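Oxidized polyvinyl alcohol hydrolase (Sphingopyxis, PDB 3WLA) hydrolyses the beta-diketone groups of oxidized polyvinyl alcohol, and small diketones such as nonane-4,6-dione, in the periplasm. Local coordinates at residues 26-31 against 135-140; 47-52 against 154-159; 59-64 against 92-97; 174-179 against 227-232; 181-186 against 298-303. All coordinates share one frame; numbering follows the deposited sequence.

Interaction 1: residues 26-31 against 135-140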
# COMPACT_ATOMS: atom_id res chain seq x y z
N PHE A 26 -0.51 0.88 21.26
CA PHE A 26 -1.86 1.02 20.76
C PHE A 26 -2.40 -0.40 20.73
O PHE A 26 -1.81 -1.28 20.10
CB PHE A 26 -1.84 1.56 19.35
CG PHE A 26 -3.18 1.73 18.76
CD1 PHE A 26 -3.88 2.93 18.95
CD2 PHE A 26 -3.76 0.72 18.01
CE1 PHE A 26 -5.14 3.12 18.39
CE2 PHE A 26 -5.02 0.88 17.43
CZ PHE A 26 -5.71 2.10 17.62
N PRO A 27 -3.52 -0.67 21.43
CA PRO A 27 -4.04 -2.03 21.42
C PRO A 27 -4.82 -2.40 20.19
O PRO A 27 -5.76 -1.70 19.80
CB PRO A 27 -4.91 -2.07 22.69
CG PRO A 27 -5.38 -0.67 22.84
CD PRO A 27 -4.13 0.13 22.53
N SER A 28 -4.45 -3.52 19.57
CA SER A 28 -5.16 -3.91 18.36
C SER A 28 -5.06 -5.41 18.15
O SER A 28 -3.98 -5.95 17.96
CB SER A 28 -4.59 -3.11 17.16
OG SER A 28 -5.42 -3.24 16.00
N ASP A 29 -6.21 -6.08 18.19
CA ASP A 29 -6.29 -7.53 18.04
C ASP A 29 -5.37 -8.19 19.07
O ASP A 29 -4.79 -9.23 18.81
CB ASP A 29 -5.91 -7.98 16.62
CG ASP A 29 -7.09 -7.94 15.69
OD1 ASP A 29 -8.07 -8.65 15.98
OD2 ASP A 29 -7.08 -7.21 14.69
N GLY A 30 -5.23 -7.53 20.22
CA GLY A 30 -4.43 -8.06 21.30
C GLY A 30 -2.96 -7.83 21.21
O GLY A 30 -2.20 -8.41 21.99
N LYS A 31 -2.51 -6.98 20.29
CA LYS A 31 -1.08 -6.74 20.20
C LYS A 31 -0.82 -5.29 20.58
O LYS A 31 -1.73 -4.47 20.57
CB LYS A 31 -0.58 -7.02 18.77
CG LYS A 31 -0.74 -8.49 18.32
CD LYS A 31 -0.57 -8.65 16.80
CE LYS A 31 -0.31 -10.12 16.49
NZ LYS A 31 -0.75 -10.45 15.17
N VAL A 135 -4.57 -5.17 8.40
CA VAL A 135 -5.61 -4.36 7.77
C VAL A 135 -6.46 -3.66 8.85
O VAL A 135 -6.84 -2.51 8.69
CB VAL A 135 -6.54 -5.21 6.88
CG1 VAL A 135 -7.76 -4.36 6.44
CG2 VAL A 135 -5.80 -5.70 5.62
N ARG A 136 -6.72 -4.35 9.96
CA ARG A 136 -7.57 -3.79 11.02
C ARG A 136 -6.85 -2.70 11.81
O ARG A 136 -7.46 -1.70 12.20
CB ARG A 136 -8.07 -4.90 11.95
CG ARG A 136 -9.26 -5.68 11.32
CD ARG A 136 -9.75 -6.83 12.19
NE ARG A 136 -8.74 -7.86 12.48
CZ ARG A 136 -8.67 -9.02 11.84
NH1 ARG A 136 -9.53 -9.33 10.86
NH2 ARG A 136 -7.74 -9.90 12.21
N PHE A 137 -5.57 -2.92 12.04
CA PHE A 137 -4.76 -1.95 12.74
C PHE A 137 -4.73 -0.62 11.99
O PHE A 137 -5.01 0.46 12.59
CB PHE A 137 -3.33 -2.45 12.89
CG PHE A 137 -2.39 -1.40 13.40
CD1 PHE A 137 -2.72 -0.64 14.54
CD2 PHE A 137 -1.15 -1.16 12.77
CE1 PHE A 137 -1.85 0.34 15.05
CE2 PHE A 137 -0.27 -0.18 13.28
CZ PHE A 137 -0.63 0.57 14.42
N LEU A 138 -4.39 -0.67 10.69
CA LEU A 138 -4.30 0.54 9.90
C LEU A 138 -5.61 1.33 10.02
O LEU A 138 -5.57 2.53 10.23
CB LEU A 138 -3.99 0.20 8.41
CG LEU A 138 -2.63 -0.51 8.28
CD1 LEU A 138 -2.54 -1.09 6.92
CD2 LEU A 138 -1.42 0.39 8.66
N GLU A 139 -6.77 0.68 9.90
CA GLU A 139 -8.01 1.46 10.00
C GLU A 139 -8.23 2.08 11.40
O GLU A 139 -8.60 3.25 11.52
CB GLU A 139 -9.22 0.61 9.64
CG GLU A 139 -10.55 1.36 9.77
CD GLU A 139 -11.74 0.50 9.50
OE1 GLU A 139 -11.64 -0.49 8.72
OE2 GLU A 139 -12.81 0.82 10.07
N ALA A 140 -8.01 1.27 12.44
CA ALA A 140 -8.20 1.66 13.83
C ALA A 140 -7.27 2.81 14.17
O ALA A 140 -7.66 3.77 14.89
CB ALA A 140 -7.91 0.47 14.72
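Phe26 presents CD2 to the edge of the Phe137 ring, close to the plane of that ring and 3.5 Å from Phe137 CE1. The two rings form an oblique pair, with planes inclined at 56° and centroids 5.7 Å apart. Phe137 reaches this position because its CG is anti to the backbone N (chi1 170°), which carries the ring from the flank of the helix to the strand. Beyond Phe137, Phe26 CZ lies 4.0 Å from Ala140 CB, and Phe16 makes an edge-to-face pair with Phe26. Ser28 OG rests 3.6 Å from Phe137 CA, between this apolar patch and the charged pair.

There the edge of the Arg136 guanidinium receives a carboxylate: Arg136 NE donates to Asp29 OD2 at 2.8 Å, nearly straight, on the syn side of the oxygen but somewhat out of the carboxylate plane. The two flat groups are turned 72° apart, and Asp29 OD1 lies farther off. Asp130 and Asp133 hold NH1 and NH2, fixing the rotation of the guanidinium. Asp29 occupies the type I' turn that joins strands 21-28 and 31-38. Helix 133-145 thus packs on the outer hairpin of the central sheet of an alpha/beta-hydrolase fold.

Interaction 2: residues 47-52 against 154-159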
# COMPACT_ATOMS: atom_id res chain seq x y z
N ALA A 47 -8.45 17.54 7.54
CA ALA A 47 -7.26 17.23 6.74
C ALA A 47 -7.24 15.92 6.00
O ALA A 47 -7.66 14.89 6.53
CB ALA A 47 -6.00 17.26 7.63
N PRO A 48 -6.77 15.92 4.75
CA PRO A 48 -6.71 14.65 4.03
C PRO A 48 -5.57 13.88 4.74
O PRO A 48 -4.64 14.50 5.31
CB PRO A 48 -6.34 15.07 2.61
CG PRO A 48 -5.70 16.39 2.76
CD PRO A 48 -6.55 17.05 3.85
N VAL A 49 -5.66 12.55 4.69
CA VAL A 49 -4.68 11.67 5.33
C VAL A 49 -3.82 10.81 4.39
O VAL A 49 -4.33 10.23 3.42
CB VAL A 49 -5.41 10.74 6.31
CG1 VAL A 49 -4.44 9.74 6.89
CG2 VAL A 49 -6.03 11.59 7.43
N TRP A 50 -2.52 10.76 4.68
CA TRP A 50 -1.53 9.95 3.95
C TRP A 50 -0.92 8.96 4.97
O TRP A 50 -0.42 9.38 6.02
CB TRP A 50 -0.44 10.86 3.38
CG TRP A 50 0.77 10.22 2.68
CD1 TRP A 50 2.07 10.63 2.80
CD2 TRP A 50 0.77 9.14 1.74
NE1 TRP A 50 2.89 9.89 1.99
CE2 TRP A 50 2.13 8.95 1.33
CE3 TRP A 50 -0.23 8.31 1.19
CZ2 TRP A 50 2.51 7.99 0.41
CZ3 TRP A 50 0.14 7.34 0.27
CH2 TRP A 50 1.52 7.18 -0.12
N VAL A 51 -1.00 7.66 4.67
CA VAL A 51 -0.45 6.63 5.56
C VAL A 51 0.60 5.84 4.75
O VAL A 51 0.29 4.82 4.12
CB VAL A 51 -1.61 5.69 6.06
CG1 VAL A 51 -1.05 4.56 6.90
CG2 VAL A 51 -2.60 6.50 6.86
N PRO A 52 1.84 6.35 4.73
CA PRO A 52 2.92 5.68 3.99
C PRO A 52 3.53 4.51 4.75
O PRO A 52 3.82 4.65 5.92
CB PRO A 52 3.93 6.83 3.79
CG PRO A 52 3.82 7.58 5.11
CD PRO A 52 2.31 7.61 5.33
N LYS A 154 -13.43 11.33 3.69
CA LYS A 154 -13.49 10.96 2.28
C LYS A 154 -12.16 11.05 1.55
O LYS A 154 -12.09 10.85 0.34
CB LYS A 154 -14.53 11.83 1.58
CG LYS A 154 -15.93 11.47 2.07
CD LYS A 154 -16.98 12.31 1.40
CE LYS A 154 -18.37 11.92 1.91
NZ LYS A 154 -19.36 12.95 1.47
N ARG A 155 -11.11 11.35 2.32
CA ARG A 155 -9.76 11.48 1.76
C ARG A 155 -8.69 10.78 2.64
O ARG A 155 -7.68 11.38 3.04
CB ARG A 155 -9.43 12.97 1.58
CG ARG A 155 -10.12 13.62 0.36
CD ARG A 155 -9.67 15.08 0.21
NE ARG A 155 -10.27 15.70 -0.99
CZ ARG A 155 -11.46 16.31 -1.01
NH1 ARG A 155 -12.19 16.39 0.10
NH2 ARG A 155 -11.90 16.90 -2.13
N LEU A 156 -8.94 9.50 2.94
CA LEU A 156 -8.00 8.71 3.71
C LEU A 156 -7.27 7.86 2.68
O LEU A 156 -7.90 7.04 2.03
CB LEU A 156 -8.75 7.81 4.69
CG LEU A 156 -9.72 8.61 5.58
CD1 LEU A 156 -10.30 7.61 6.62
CD2 LEU A 156 -8.97 9.78 6.27
N PHE A 157 -5.98 8.08 2.52
CA PHE A 157 -5.21 7.34 1.52
C PHE A 157 -4.03 6.63 2.14
O PHE A 157 -3.36 7.17 3.02
CB PHE A 157 -4.65 8.30 0.46
CG PHE A 157 -5.70 9.15 -0.20
CD1 PHE A 157 -6.57 8.59 -1.14
CD2 PHE A 157 -5.80 10.50 0.10
CE1 PHE A 157 -7.54 9.39 -1.80
CE2 PHE A 157 -6.78 11.33 -0.56
CZ PHE A 157 -7.64 10.75 -1.51
N LEU A 158 -3.76 5.42 1.67
CA LEU A 158 -2.61 4.73 2.16
C LEU A 158 -1.72 4.34 0.98
O LEU A 158 -2.12 4.38 -0.21
CB LEU A 158 -2.95 3.52 3.02
CG LEU A 158 -3.15 2.18 2.38
CD1 LEU A 158 -3.48 1.07 3.34
CD2 LEU A 158 -4.31 2.42 1.46
N GLY A 159 -0.48 4.03 1.31
CA GLY A 159 0.48 3.70 0.28
C GLY A 159 1.72 3.11 0.89
O GLY A 159 1.87 3.07 2.13
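Val49 and Leu156 form the first of four successive parallel bridges that set strand 47-53 beside strand 155-161 in the central sheet of the alpha/beta-hydrolase fold; the second strand runs on into the probable nucleophile elbow at Ser162.

The backbone ladder alternates between the strands. Val49 N donates to Arg155 O (2.9 Å) and Phe157 N returns a bond to Val49 O (2.9 Å). One step further, Val51 N donates to Phe157 O (2.9 Å), the most bent of the four at 139°, and Gly159 N to Val51 O (3.0 Å). CA-H...O contacts from Trp50, Leu158 and Pro52 supplement the ladder.

Apolar contacts divide between the two faces. On the face of Val49, Leu156, Val51 and Leu158, the Val49 CG2 branch meets Leu156 CD2 at 3.6 Å, and Val51 CB lies 4.0 Å from Leu158 CB. Helix 133-145 covers Val51 and Leu156, while helix 163-174 lies against Leu158. At the start of the strands Pro48 CB touches Arg155 CB, 3.9 Å away; the guanidinium of Arg155 leads off to Asp152.

The opposite face carries Trp50 and Phe157. Phe157 keeps CB and CD2 near Val49 O and touches Met303 of helix 292-304. With its CG anti to the backbone N (chi1 174°), Trp50 lays its six-membered ring across the neighbouring strand, next to a glycine that has no side chain to obstruct it, while NE1 bonds to Asn72. Pro52 CB packs on one face of the indole. The indole's reach across the strand brings Trp50 CZ3 to 3.5 Å from Gly159 N.

Interaction 3: residues 59-64 against 92-97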
# COMPACT_ATOMS: atom_id res chain seq x y z
N ALA A 59 13.44 1.65 7.79
CA ALA A 59 12.78 1.96 9.07
C ALA A 59 11.65 2.96 8.80
O ALA A 59 11.80 3.80 7.90
CB ALA A 59 13.80 2.66 10.04
N THR A 60 10.60 2.92 9.63
CA THR A 60 9.49 3.88 9.50
C THR A 60 10.00 5.33 9.52
O THR A 60 9.55 6.18 8.70
CB THR A 60 8.44 3.65 10.59
OG1 THR A 60 7.76 2.41 10.30
CG2 THR A 60 7.34 4.82 10.66
N ASN A 61 10.93 5.63 10.41
CA ASN A 61 11.44 7.00 10.46
C ASN A 61 12.22 7.40 9.19
O ASN A 61 12.24 8.57 8.85
CB ASN A 61 12.28 7.22 11.71
CG ASN A 61 11.43 7.50 12.92
OD1 ASN A 61 10.24 7.80 12.81
ND2 ASN A 61 12.06 7.43 14.10
N TRP A 62 12.87 6.45 8.52
CA TRP A 62 13.54 6.78 7.28
C TRP A 62 12.51 7.21 6.25
O TRP A 62 12.70 8.21 5.60
CB TRP A 62 14.31 5.61 6.69
CG TRP A 62 15.34 5.02 7.59
CD1 TRP A 62 15.69 5.44 8.85
CD2 TRP A 62 16.12 3.86 7.32
NE1 TRP A 62 16.63 4.60 9.37
CE2 TRP A 62 16.92 3.62 8.45
CE3 TRP A 62 16.23 3.00 6.21
CZ2 TRP A 62 17.80 2.54 8.52
CZ3 TRP A 62 17.14 1.91 6.27
CH2 TRP A 62 17.90 1.70 7.42
N ASN A 63 11.46 6.42 6.09
CA ASN A 63 10.43 6.74 5.14
C ASN A 63 9.87 8.15 5.38
O ASN A 63 9.54 8.85 4.44
CB ASN A 63 9.35 5.67 5.23
CG ASN A 63 8.16 5.94 4.36
OD1 ASN A 63 7.29 6.73 4.73
ND2 ASN A 63 8.09 5.26 3.20
N LEU A 64 9.74 8.55 6.64
CA LEU A 64 9.23 9.86 6.98
C LEU A 64 10.23 10.98 6.86
O LEU A 64 9.86 12.12 6.48
CB LEU A 64 8.76 9.89 8.45
CG LEU A 64 7.49 9.11 8.74
CD1 LEU A 64 7.17 9.16 10.26
CD2 LEU A 64 6.37 9.77 7.96
N GLN A 92 7.56 -2.18 17.73
CA GLN A 92 7.38 -0.77 18.12
C GLN A 92 8.55 0.20 18.00
O GLN A 92 8.42 1.35 18.45
CB GLN A 92 6.85 -0.72 19.55
CG GLN A 92 5.64 -1.58 19.72
CD GLN A 92 4.74 -1.13 20.88
OE1 GLN A 92 3.85 -0.28 20.71
NE2 GLN A 92 4.96 -1.72 22.06
N ASP A 93 9.67 -0.25 17.41
CA ASP A 93 10.85 0.58 17.18
C ASP A 93 10.77 1.25 15.76
O ASP A 93 10.94 0.57 14.75
CB ASP A 93 12.10 -0.30 17.22
CG ASP A 93 13.38 0.51 17.13
OD1 ASP A 93 13.38 1.69 16.71
OD2 ASP A 93 14.43 -0.02 17.49
N PRO A 94 10.57 2.57 15.67
CA PRO A 94 10.47 3.23 14.35
C PRO A 94 11.77 3.42 13.63
O PRO A 94 11.80 3.81 12.47
CB PRO A 94 9.78 4.56 14.65
CG PRO A 94 10.35 4.92 16.06
CD PRO A 94 10.44 3.55 16.78
N ASN A 95 12.86 3.17 14.35
CA ASN A 95 14.19 3.26 13.80
C ASN A 95 14.76 1.91 13.34
O ASN A 95 15.88 1.84 12.86
CB ASN A 95 15.11 3.92 14.86
CG ASN A 95 14.72 5.37 15.07
OD1 ASN A 95 14.62 6.10 14.09
ND2 ASN A 95 14.45 5.77 16.30
N LEU A 96 13.99 0.84 13.52
CA LEU A 96 14.45 -0.47 13.10
C LEU A 96 14.18 -0.61 11.58
O LEU A 96 13.03 -0.51 11.14
CB LEU A 96 13.71 -1.58 13.83
CG LEU A 96 14.23 -2.92 13.27
CD1 LEU A 96 15.62 -3.24 13.93
CD2 LEU A 96 13.23 -4.01 13.56
N GLY A 97 15.24 -0.90 10.86
CA GLY A 97 15.20 -1.06 9.40
C GLY A 97 14.76 -2.46 8.96
O GLY A 97 13.65 -2.66 8.47
O HOH W 1 10.80 0.50 11.89
O HOH W 2 17.79 3.52 12.21
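Ala59 makes the close-packed half of this contact, wedged under a type I turn that runs from Asp93 to Leu96. Its CB is 3.4 Å from Pro94 O, and its CA approaches Leu96 O to 3.2 Å in a CA-H...O contact. Beside it, Asn61 N donates to Pro94 O at 2.9 Å and an almost straight 170°. An inner water donates to Asp93 O and Leu96 O and accepts weakly from Thr60 N.

Ala59 is the N-cap residue of helix 60-65, and amides in the first turn of a helix have no carbonyl of their own helix to bond. Pro94 O, supplied by the loop, serves the one on Asn61. The loop keeps its shape through an Asx turn in which Asp93 OD1 accepts from Asn95 N, 2.8 Å away.

At the border of the packed part, Asn61 CG stands beside its own backbone N (chi1 -82°), which lays the amide along the Pro94 ring and near Asn95. Asn61 ND2 donates to Asn95 OD1 at 2.9 Å, in the amide plane of Asn61 but from above that of Asn95, the planes being 62° apart. The outer side is looser: Trp62 CH2 comes only to 4.3 Å from Gly97 CA, and a water links Trp62 NE1 to Asn95 O.

Interaction 4: residues 174-179 against 227-232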
# COMPACT_ATOMS: atom_id res chain seq x y z
N PHE A 174 -9.57 -5.51 0.83
CA PHE A 174 -10.40 -5.93 1.96
C PHE A 174 -11.19 -4.84 2.67
O PHE A 174 -12.20 -5.13 3.28
CB PHE A 174 -9.56 -6.57 3.06
CG PHE A 174 -9.31 -8.04 2.86
CD1 PHE A 174 -10.26 -8.97 3.24
CD2 PHE A 174 -8.12 -8.49 2.23
CE1 PHE A 174 -10.07 -10.33 2.99
CE2 PHE A 174 -7.90 -9.84 1.96
CZ PHE A 174 -8.90 -10.78 2.35
N ASP A 175 -10.72 -3.61 2.60
CA ASP A 175 -11.35 -2.54 3.35
C ASP A 175 -11.55 -1.28 2.51
O ASP A 175 -11.24 -0.15 2.93
CB ASP A 175 -10.45 -2.25 4.57
CG ASP A 175 -11.18 -1.50 5.68
OD1 ASP A 175 -12.40 -1.39 5.60
OD2 ASP A 175 -10.53 -1.04 6.66
N SER A 176 -12.11 -1.46 1.33
CA SER A 176 -12.36 -0.31 0.47
C SER A 176 -13.46 0.61 1.03
O SER A 176 -13.65 1.72 0.56
CB SER A 176 -12.72 -0.79 -0.93
OG SER A 176 -13.94 -1.52 -0.94
N GLU A 177 -14.18 0.17 2.05
CA GLU A 177 -15.23 1.01 2.65
C GLU A 177 -14.56 2.15 3.41
O GLU A 177 -15.14 3.23 3.60
CB GLU A 177 -16.07 0.21 3.64
CG GLU A 177 -17.05 -0.74 3.03
CD GLU A 177 -16.36 -1.95 2.36
OE1 GLU A 177 -15.24 -2.39 2.82
OE2 GLU A 177 -16.98 -2.47 1.37
N PHE A 178 -13.35 1.91 3.88
CA PHE A 178 -12.65 2.92 4.64
C PHE A 178 -11.80 3.89 3.79
O PHE A 178 -12.08 5.09 3.73
CB PHE A 178 -11.80 2.22 5.73
CG PHE A 178 -11.19 3.17 6.73
CD1 PHE A 178 -12.00 3.89 7.61
CD2 PHE A 178 -9.80 3.33 6.81
CE1 PHE A 178 -11.45 4.76 8.54
CE2 PHE A 178 -9.22 4.20 7.74
CZ PHE A 178 -10.05 4.93 8.62
N TRP A 179 -10.80 3.35 3.12
CA TRP A 179 -9.86 4.13 2.31
C TRP A 179 -10.48 4.71 1.03
O TRP A 179 -11.26 4.04 0.33
CB TRP A 179 -8.67 3.25 1.89
CG TRP A 179 -7.97 2.55 3.05
CD1 TRP A 179 -8.05 1.23 3.43
CD2 TRP A 179 -7.16 3.19 4.01
NE1 TRP A 179 -7.35 1.03 4.61
CE2 TRP A 179 -6.78 2.22 4.97
CE3 TRP A 179 -6.71 4.51 4.16
CZ2 TRP A 179 -5.99 2.53 6.05
CZ3 TRP A 179 -5.92 4.82 5.23
CH2 TRP A 179 -5.57 3.84 6.17
N SER A 227 -15.95 -8.80 -6.78
CA SER A 227 -16.47 -8.41 -8.09
C SER A 227 -16.85 -6.93 -7.98
O SER A 227 -17.13 -6.26 -8.96
CB SER A 227 -17.69 -9.27 -8.45
OG SER A 227 -18.55 -9.33 -7.32
N LYS A 228 -16.85 -6.41 -6.75
CA LYS A 228 -17.14 -5.02 -6.54
C LYS A 228 -16.44 -4.44 -5.30
O LYS A 228 -16.13 -5.16 -4.33
CB LYS A 228 -18.64 -4.84 -6.39
CG LYS A 228 -19.17 -5.61 -5.25
CD LYS A 228 -20.66 -5.82 -5.42
CE LYS A 228 -21.10 -7.02 -4.58
NZ LYS A 228 -20.53 -8.36 -5.04
N LEU A 229 -16.18 -3.14 -5.35
CA LEU A 229 -15.55 -2.45 -4.22
C LEU A 229 -16.21 -1.08 -4.06
O LEU A 229 -16.86 -0.58 -4.99
CB LEU A 229 -14.04 -2.22 -4.47
CG LEU A 229 -13.15 -3.42 -4.78
CD1 LEU A 229 -11.83 -2.85 -5.32
CD2 LEU A 229 -12.94 -4.31 -3.53
N ASP A 230 -16.01 -0.49 -2.89
CA ASP A 230 -16.49 0.85 -2.58
C ASP A 230 -15.64 1.78 -3.50
O ASP A 230 -14.53 1.38 -3.90
CB ASP A 230 -16.17 1.14 -1.13
CG ASP A 230 -17.22 2.02 -0.47
OD1 ASP A 230 -18.39 1.59 -0.47
OD2 ASP A 230 -16.87 3.13 0.05
N PRO A 231 -16.11 3.02 -3.82
CA PRO A 231 -15.41 3.98 -4.69
C PRO A 231 -14.02 4.38 -4.17
O PRO A 231 -13.86 4.69 -2.97
CB PRO A 231 -16.36 5.18 -4.72
CG PRO A 231 -17.65 4.56 -4.53
CD PRO A 231 -17.38 3.62 -3.37
N MET A 232 -13.05 4.37 -5.08
CA MET A 232 -11.66 4.70 -4.74
C MET A 232 -10.87 5.16 -5.94
O MET A 232 -11.29 4.96 -7.10
CB MET A 232 -10.89 3.46 -4.20
CG MET A 232 -11.26 2.92 -2.84
SD MET A 232 -10.25 1.49 -2.35
CE MET A 232 -10.57 0.22 -3.66
O HOH W 3 -17.79 3.95 3.02
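Ser176 and Asp230 join two loops that each lead into a strand of the central alpha/beta-hydrolase sheet: one connects helix 163-174 to strand 181-185, the other enters strand 232-238. Asp230 N donates to Ser176 OG at 3.0 Å with an N-H...O angle of 159°. The serine oxygen sits between its own backbone N and carbonyl carbon (chi1 64°), a rotation that turns it toward the second loop. Carbon atoms also approach it: Leu229 CB is 3.6 Å and Asp230 CB 3.5 Å from Ser176 OG. Separately, Asp230 CB makes a carbon contact of 3.1 Å with the carbonyl oxygen, Ser176 O.

Met232 fills the inner side. Its chain is extended at chi2 and bends at chi3 (-60°), so that Met232 CE lies 3.6 Å from Ser176 CB while Met232 CG passes 3.4 Å from Trp179 O. Trp179 itself turns its indole away, toward helices 133-145 and 163-174, where Phe178 CD2 stands over the centre of the indole face.

Toward the surface, a water donates to both Glu177 O, at 2.8 Å, and Asp230 OD2. Arg153 takes the carbonyls of Glu177 and Phe178. The carboxylates of Glu177 and Asp230 come near one another without touching; the long, weak ion pair from Lys308 to Asp230 may offset part of their repulsion. A single amide-to-hydroxyl bond joins the loops directly, so their cohesion otherwise rests on the packing of Met232 and on Lys308 NZ, which gathers the carbonyls of Ser176, Trp179 and Pro231 from both loops.

Interaction 5: residues 181-186 against 298-303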
# COMPACT_ATOMS: atom_id res chain seq x y z
N GLY A 181 -8.67 5.35 -1.33
CA GLY A 181 -7.73 4.89 -2.36
C GLY A 181 -6.30 4.81 -1.80
O GLY A 181 -6.05 4.81 -0.57
N GLY A 182 -5.32 4.78 -2.68
CA GLY A 182 -3.97 4.69 -2.16
C GLY A 182 -2.96 4.52 -3.27
O GLY A 182 -3.31 4.47 -4.49
N MET A 183 -1.69 4.47 -2.87
CA MET A 183 -0.62 4.34 -3.85
C MET A 183 0.32 3.17 -3.56
O MET A 183 1.32 3.32 -2.85
CB MET A 183 0.20 5.64 -3.91
CG MET A 183 1.36 5.57 -4.93
SD MET A 183 2.00 7.17 -5.29
CE MET A 183 2.51 7.82 -3.61
N PRO A 184 0.01 1.99 -4.11
CA PRO A 184 0.85 0.82 -3.91
C PRO A 184 2.05 0.94 -4.82
O PRO A 184 1.92 0.92 -6.06
CB PRO A 184 -0.05 -0.35 -4.29
CG PRO A 184 -1.07 0.27 -5.15
CD PRO A 184 -1.32 1.61 -4.59
N ILE A 185 3.23 1.12 -4.25
CA ILE A 185 4.41 1.21 -5.09
C ILE A 185 5.16 -0.11 -5.14
O ILE A 185 5.64 -0.59 -4.11
CB ILE A 185 5.36 2.31 -4.59
CG1 ILE A 185 4.61 3.64 -4.56
CG2 ILE A 185 6.59 2.31 -5.50
CD1 ILE A 185 5.31 4.82 -3.89
N SER A 186 5.28 -0.70 -6.33
CA SER A 186 5.94 -1.99 -6.48
C SER A 186 5.54 -3.00 -5.41
O SER A 186 6.38 -3.50 -4.65
CB SER A 186 7.45 -1.84 -6.47
OG SER A 186 7.86 -0.82 -7.36
N TRP A 298 2.52 15.40 -6.06
CA TRP A 298 1.70 15.26 -7.23
C TRP A 298 0.77 14.11 -7.02
O TRP A 298 -0.45 14.23 -7.25
CB TRP A 298 2.54 14.98 -8.47
CG TRP A 298 1.67 14.59 -9.66
CD1 TRP A 298 0.93 15.44 -10.48
CD2 TRP A 298 1.35 13.26 -10.08
NE1 TRP A 298 0.19 14.70 -11.36
CE2 TRP A 298 0.42 13.36 -11.14
CE3 TRP A 298 1.76 11.99 -9.66
CZ2 TRP A 298 -0.11 12.23 -11.79
CZ3 TRP A 298 1.23 10.86 -10.31
CH2 TRP A 298 0.31 10.99 -11.35
N ALA A 299 1.31 12.99 -6.56
CA ALA A 299 0.49 11.80 -6.39
C ALA A 299 -0.62 12.01 -5.34
O ALA A 299 -1.79 11.64 -5.56
CB ALA A 299 1.37 10.59 -5.98
N LEU A 300 -0.26 12.60 -4.20
CA LEU A 300 -1.27 12.81 -3.17
C LEU A 300 -2.31 13.83 -3.60
O LEU A 300 -3.49 13.61 -3.35
CB LEU A 300 -0.67 13.20 -1.80
CG LEU A 300 -0.31 12.06 -0.81
CD1 LEU A 300 -1.58 11.46 -0.14
CD2 LEU A 300 0.48 11.00 -1.54
N ASN A 301 -1.90 14.94 -4.20
CA ASN A 301 -2.91 15.92 -4.68
C ASN A 301 -3.82 15.27 -5.73
O ASN A 301 -5.01 15.59 -5.80
CB ASN A 301 -2.26 17.15 -5.30
CG ASN A 301 -1.70 18.08 -4.29
OD1 ASN A 301 -2.07 18.06 -3.10
ND2 ASN A 301 -0.81 18.94 -4.75
N THR A 302 -3.26 14.37 -6.56
CA THR A 302 -4.07 13.68 -7.57
C THR A 302 -5.13 12.80 -6.84
O THR A 302 -6.31 12.79 -7.21
CB THR A 302 -3.17 12.78 -8.48
OG1 THR A 302 -2.31 13.61 -9.26
CG2 THR A 302 -4.00 11.92 -9.42
N MET A 303 -4.72 12.08 -5.80
CA MET A 303 -5.70 11.28 -5.08
C MET A 303 -6.68 12.21 -4.33
O MET A 303 -7.90 11.96 -4.26
CB MET A 303 -4.98 10.31 -4.13
CG MET A 303 -4.19 9.21 -4.89
SD MET A 303 -3.51 7.99 -3.78
CE MET A 303 -2.27 8.94 -3.03
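Met183 leaves its strand with CG anti to the backbone N (chi1 180°) and continues extended through chi2, then bends at chi3 (57°); this reach places its sulfur against helix 292-304, where Met183 SD lies 3.5 Å from Ala299 CB. The bend turns the methyl along the helix surface, with Met183 CE 4.3 Å from Leu300 CD2. From the helix, Met303 bends in the opposite sense at chi3 (-71°) and brings its sulfur down on the backbone of the strand: Met303 SD rests on the extended main chain at Gly182, 3.6 Å from Gly182 C. The two methionines then meet loosely, Met183 CB to Met303 CE at 4.2 Å.

The strand lies within the central sheet of the alpha/beta-hydrolase fold, and the helix covers the sheet face opposite helices 133-145 and 163-174. It runs roughly antiparallel to the strand, and the axes of segments 181-185 and 298-303 approach to 9.4 Å. Phe157 and Ile235, on the neighbouring strands, also touch Met303, while Val237 touches Met183. Just past the strand, Ser186 OG bonds to Asp243, whose geometry is consistent with a place in a charge relay.

Ala299, one turn before Met303, receives the methyl of Met183 as well as its sulfur, with Met183 CE 3.8 Å from Ala299 CB.

Overall arrangement
All five contacts are linked by touching neighbours around the central sheet, interaction 3 through interaction 2 alone. Interactions 2 and 5 have centres about 9 Å apart and share neighbouring strands, with a probable hydrogen bond from Met183 N to Leu158 O; Phe157 also packs on Met303. On the other sheet face, Leu138 of interaction 1 meets Leu158 of interaction 2, and Phe178 and Trp179 of interaction 4 press on Leu156 and Leu158. Interaction 3 adjoins interaction 2 through Pro52 and Asn63, but its centre lies about 29 Å from that of interaction 4. Interaction 2 leads toward the probable nucleophile Ser162, whose side chain lies about 11 Å from Gly159.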